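Local coordinates for putative thiosulfate sulfurtransferase YNJE (Escherichia coli, PDB 2WLR), which catalyses sulfur transfer from thiosulfate to cyanide in the periplasm, yielding thiocyanate and sulfite, through a cysteine persulfide intermediate, at residues A[218-223]-A[374-379]. Sequence-based numbering, arbitrary orientation.
Sequences RVAQIM and TFMYAR
Gln221 lays its CG methylene over one face of the Phe375 ring in a CH-pi contact, with CG 3.8 Å from the ring centroid and offset toward the rim, nearest to CD1. A first torsion anti to the backbone N (chi1 -176°) sets CG there, and the bend at chi2 (-84°) turns the amide away beyond it; amide and ring planes are nearly perpendicular. Beside this pair, the selenomethionine Met376 sends its terminal methyl to Ala220, CE lying 3.7 Å from CB. Its first torsion, with CG anti to the carbonyl carbon, and the bend at chi2 set SE in plane at the Phe375 ring edge; the bend at chi3 turns CE to Ala220. Phe375 and Met376, consecutive on one helix, thus present a ring face and a bent selenoether chain to Gln221 and Ala220, likewise consecutive on the other. All four residues are buried; the axes of 218-223 and 374-379 approach to 9.8 Å, their N-to-C directions 62° apart. The contact joins helix 213-226 of the second rhodanese domain to helix 369-380, which begins just after the active-site Cys365, in the third. Leu224, further along helix 213-226, touches Phe375 and Met376, Leu233 of strand 231-234 touches Ala220 and Met376, and Val388 of strand 386-389 touches Gln221 and Phe375.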
ATOM      1  N   ARG A 218       0.199   3.546   9.787  1.00  6.79           N
ATOM      2  CA  ARG A 218       1.003   3.879  10.954  1.00  6.76           C
ATOM      3  C   ARG A 218       0.602   3.036  12.133  1.00  7.25           C
ATOM      4  O   ARG A 218       1.457   2.448  12.809  1.00  8.29           O
ATOM      5  CB  ARG A 218       0.869   5.379  11.237  1.00  7.59           C
ATOM      6  CG  ARG A 218       1.533   5.831  12.542  1.00  8.08           C
ATOM      7  CD  ARG A 218       3.021   5.628  12.558  1.00  8.59           C
ATOM      8  NE  ARG A 218       3.635   6.455  13.601  1.00  9.14           N
ATOM      9  CZ  ARG A 218       4.913   6.419  13.972  1.00  9.29           C
ATOM     10  NH1 ARG A 218       5.757   5.545  13.455  1.00 10.34           N
ATOM     11  NH2 ARG A 218       5.333   7.260  14.939  1.00  9.86           N
ATOM     12  N   VAL A 219      -0.707   2.987  12.396  1.00  7.43           N
ATOM     13  CA  VAL A 219      -1.218   2.170  13.492  1.00  8.23           C
ATOM     14  C   VAL A 219      -0.886   0.707  13.216  1.00  7.22           C
ATOM     15  O   VAL A 219      -0.452  -0.020  14.102  1.00  8.20           O
ATOM     16  CB  VAL A 219      -2.718   2.363  13.680  1.00  7.66           C
ATOM     17  CG1 VAL A 219      -3.276   1.452  14.769  1.00  9.69           C
ATOM     18  CG2 VAL A 219      -3.029   3.817  14.023  1.00  9.58           C
ATOM     19  N   ALA A 220      -1.067   0.261  11.978  1.00  7.17           N
ATOM     20  CA  ALA A 220      -0.818  -1.118  11.650  1.00  7.13           C
ATOM     21  C   ALA A 220       0.598  -1.542  11.902  1.00  8.30           C
ATOM     22  O   ALA A 220       0.832  -2.630  12.443  1.00  8.01           O
ATOM     23  CB  ALA A 220      -1.189  -1.386  10.164  1.00  7.26           C
ATOM     24  N   GLN A 221       1.572  -0.765  11.441  1.00  8.69           N
ATOM     25  CA  GLN A 221       2.955  -1.158  11.572  1.00  8.60           C
ATOM     26  C   GLN A 221       3.339  -1.241  13.056  1.00  7.99           C
ATOM     27  O   GLN A 221       4.082  -2.140  13.473  1.00  8.12           O
ATOM     28  CB  GLN A 221       3.863  -0.202  10.796  1.00  8.71           C
ATOM     29  CG  GLN A 221       5.368  -0.567  10.778  1.00 10.63           C
ATOM     30  CD  GLN A 221       6.140  -0.080  12.007  1.00 10.42           C
ATOM     31  OE1 GLN A 221       5.644   0.713  12.762  1.00 14.01           O
ATOM     32  NE2 GLN A 221       7.350  -0.610  12.209  1.00 14.23           N
ATOM     33  N   ILE A 222       2.814  -0.308  13.863  1.00  7.37           N
ATOM     34  CA  ILE A 222       3.101  -0.314  15.299  1.00  8.81           C
ATOM     35  C   ILE A 222       2.475  -1.552  15.968  1.00  8.50           C
ATOM     36  O   ILE A 222       3.095  -2.198  16.804  1.00  7.75           O
ATOM     37  CB  ILE A 222       2.655   1.003  15.950  1.00  8.13           C
ATOM     38  CG1 ILE A 222       3.637   2.109  15.556  1.00  9.53           C
ATOM     39  CG2 ILE A 222       2.646   0.883  17.494  1.00  9.60           C
ATOM     40  CD1 ILE A 222       3.121   3.509  15.773  1.00  9.58           C
HETATM   41  N   MSE A 223       1.291  -1.944  15.515  1.00  8.38           N
HETATM   42  CA  MSE A 223       0.692  -3.194  16.016  1.00  9.00           C
HETATM   43  C   MSE A 223       1.494  -4.418  15.653  1.00  9.31           C
HETATM   44  O   MSE A 223       1.620  -5.356  16.466  1.00  8.92           O
HETATM   45  CB  MSE A 223      -0.732  -3.355  15.515  1.00  9.34           C
HETATM   46  CG  MSE A 223      -1.679  -2.380  16.159  1.00 10.77           C
HETATM   47 SE   MSE A 223      -3.511  -2.778  15.662  1.00 14.52          SE
HETATM   48  CE  MSE A 223      -4.339  -1.367  16.802  1.00 14.68           C
ATOM     49  N   THR A 374       4.448   2.588   3.039  1.00  7.07           N
ATOM     50  CA  THR A 374       5.360   1.836   2.189  1.00  8.21           C
ATOM     51  C   THR A 374       5.800   0.539   2.837  1.00  7.37           C
ATOM     52  O   THR A 374       5.967  -0.462   2.131  1.00  8.71           O
ATOM     53  CB  THR A 374       6.603   2.622   1.740  1.00  9.57           C
ATOM     54  OG1 THR A 374       7.255   3.223   2.850  1.00 10.81           O
ATOM     55  CG2 THR A 374       6.173   3.730   0.776  1.00 11.54           C
ATOM     56  N   PHE A 375       6.011   0.552   4.157  1.00  6.95           N
ATOM     57  CA  PHE A 375       6.294  -0.692   4.866  1.00  7.60           C
ATOM     58  C   PHE A 375       5.192  -1.716   4.619  1.00  6.99           C
ATOM     59  O   PHE A 375       5.464  -2.892   4.320  1.00  7.39           O
ATOM     60  CB  PHE A 375       6.405  -0.458   6.361  1.00  8.07           C
ATOM     61  CG  PHE A 375       6.487  -1.710   7.169  1.00  8.12           C
ATOM     62  CD1 PHE A 375       5.338  -2.312   7.611  1.00  7.84           C
ATOM     63  CD2 PHE A 375       7.703  -2.258   7.521  1.00  9.71           C
ATOM     64  CE1 PHE A 375       5.393  -3.470   8.376  1.00 10.60           C
ATOM     65  CE2 PHE A 375       7.745  -3.425   8.279  1.00 10.00           C
ATOM     66  CZ  PHE A 375       6.570  -4.010   8.709  1.00  9.62           C
HETATM   67  N   MSE A 376       3.934  -1.308   4.785  1.00  7.04           N
HETATM   68  CA  MSE A 376       2.832  -2.254   4.568  1.00  7.10           C
HETATM   69  C   MSE A 376       2.772  -2.781   3.149  1.00  8.20           C
HETATM   70  O   MSE A 376       2.509  -3.956   2.948  1.00  7.86           O
HETATM   71  CB  MSE A 376       1.493  -1.670   5.017  1.00  7.72           C
HETATM   72  CG  MSE A 376       1.390  -1.328   6.489  1.00  6.30           C
HETATM   73 SE   MSE A 376       1.530  -2.887   7.657  1.00 11.14          SE
HETATM   74  CE  MSE A 376      -0.275  -3.618   7.337  1.00 13.27           C
ATOM     75  N   TYR A 377       2.999  -1.925   2.162  1.00  7.77           N
ATOM     76  CA  TYR A 377       3.065  -2.392   0.774  1.00  7.98           C
ATOM     77  C   TYR A 377       4.234  -3.382   0.554  1.00  7.72           C
ATOM     78  O   TYR A 377       4.038  -4.445   0.006  1.00  7.46           O
ATOM     79  CB  TYR A 377       3.157  -1.223  -0.186  1.00  9.04           C
ATOM     80  CG  TYR A 377       1.961  -0.286  -0.192  1.00  8.58           C
ATOM     81  CD1 TYR A 377       0.697  -0.706   0.285  1.00  8.64           C
ATOM     82  CD2 TYR A 377       2.097   1.027  -0.608  1.00  9.63           C
ATOM     83  CE1 TYR A 377      -0.385   0.135   0.285  1.00 10.22           C
ATOM     84  CE2 TYR A 377       0.995   1.866  -0.619  1.00  9.93           C
ATOM     85  CZ  TYR A 377      -0.230   1.406  -0.164  1.00 10.44           C
ATOM     86  OH  TYR A 377      -1.311   2.267  -0.169  1.00 10.71           O
ATOM     87  N   ALA A 378       5.432  -3.045   1.027  1.00  7.48           N
ATOM     88  CA  ALA A 378       6.581  -3.944   0.874  1.00  8.01           C
ATOM     89  C   ALA A 378       6.356  -5.278   1.566  1.00  8.76           C
ATOM     90  O   ALA A 378       6.725  -6.302   1.062  1.00  9.25           O
ATOM     91  CB  ALA A 378       7.840  -3.267   1.447  1.00  8.69           C
ATOM     92  N   ARG A 379       5.711  -5.254   2.735  1.00  8.23           N
ATOM     93  CA  ARG A 379       5.337  -6.470   3.439  1.00  9.56           C
ATOM     94  C   ARG A 379       4.403  -7.341   2.578  1.00  8.99           C
ATOM     95  O   ARG A 379       4.646  -8.547   2.402  1.00 10.13           O
ATOM     96  CB  ARG A 379       4.675  -6.094   4.759  1.00  9.44           C
ATOM     97  CG  ARG A 379       4.172  -7.275   5.569  1.00 11.48           C
ATOM     98  CD  ARG A 379       3.499  -6.798   6.840  1.00 11.74           C
ATOM     99  NE  ARG A 379       2.783  -7.833   7.596  1.00 12.68           N
ATOM    100  CZ  ARG A 379       1.465  -7.916   7.751  1.00 11.51           C
ATOM    101  NH1 ARG A 379       0.622  -7.098   7.136  1.00 10.62           N
ATOM    102  NH2 ARG A 379       0.970  -8.899   8.501  1.00 14.60           N
TER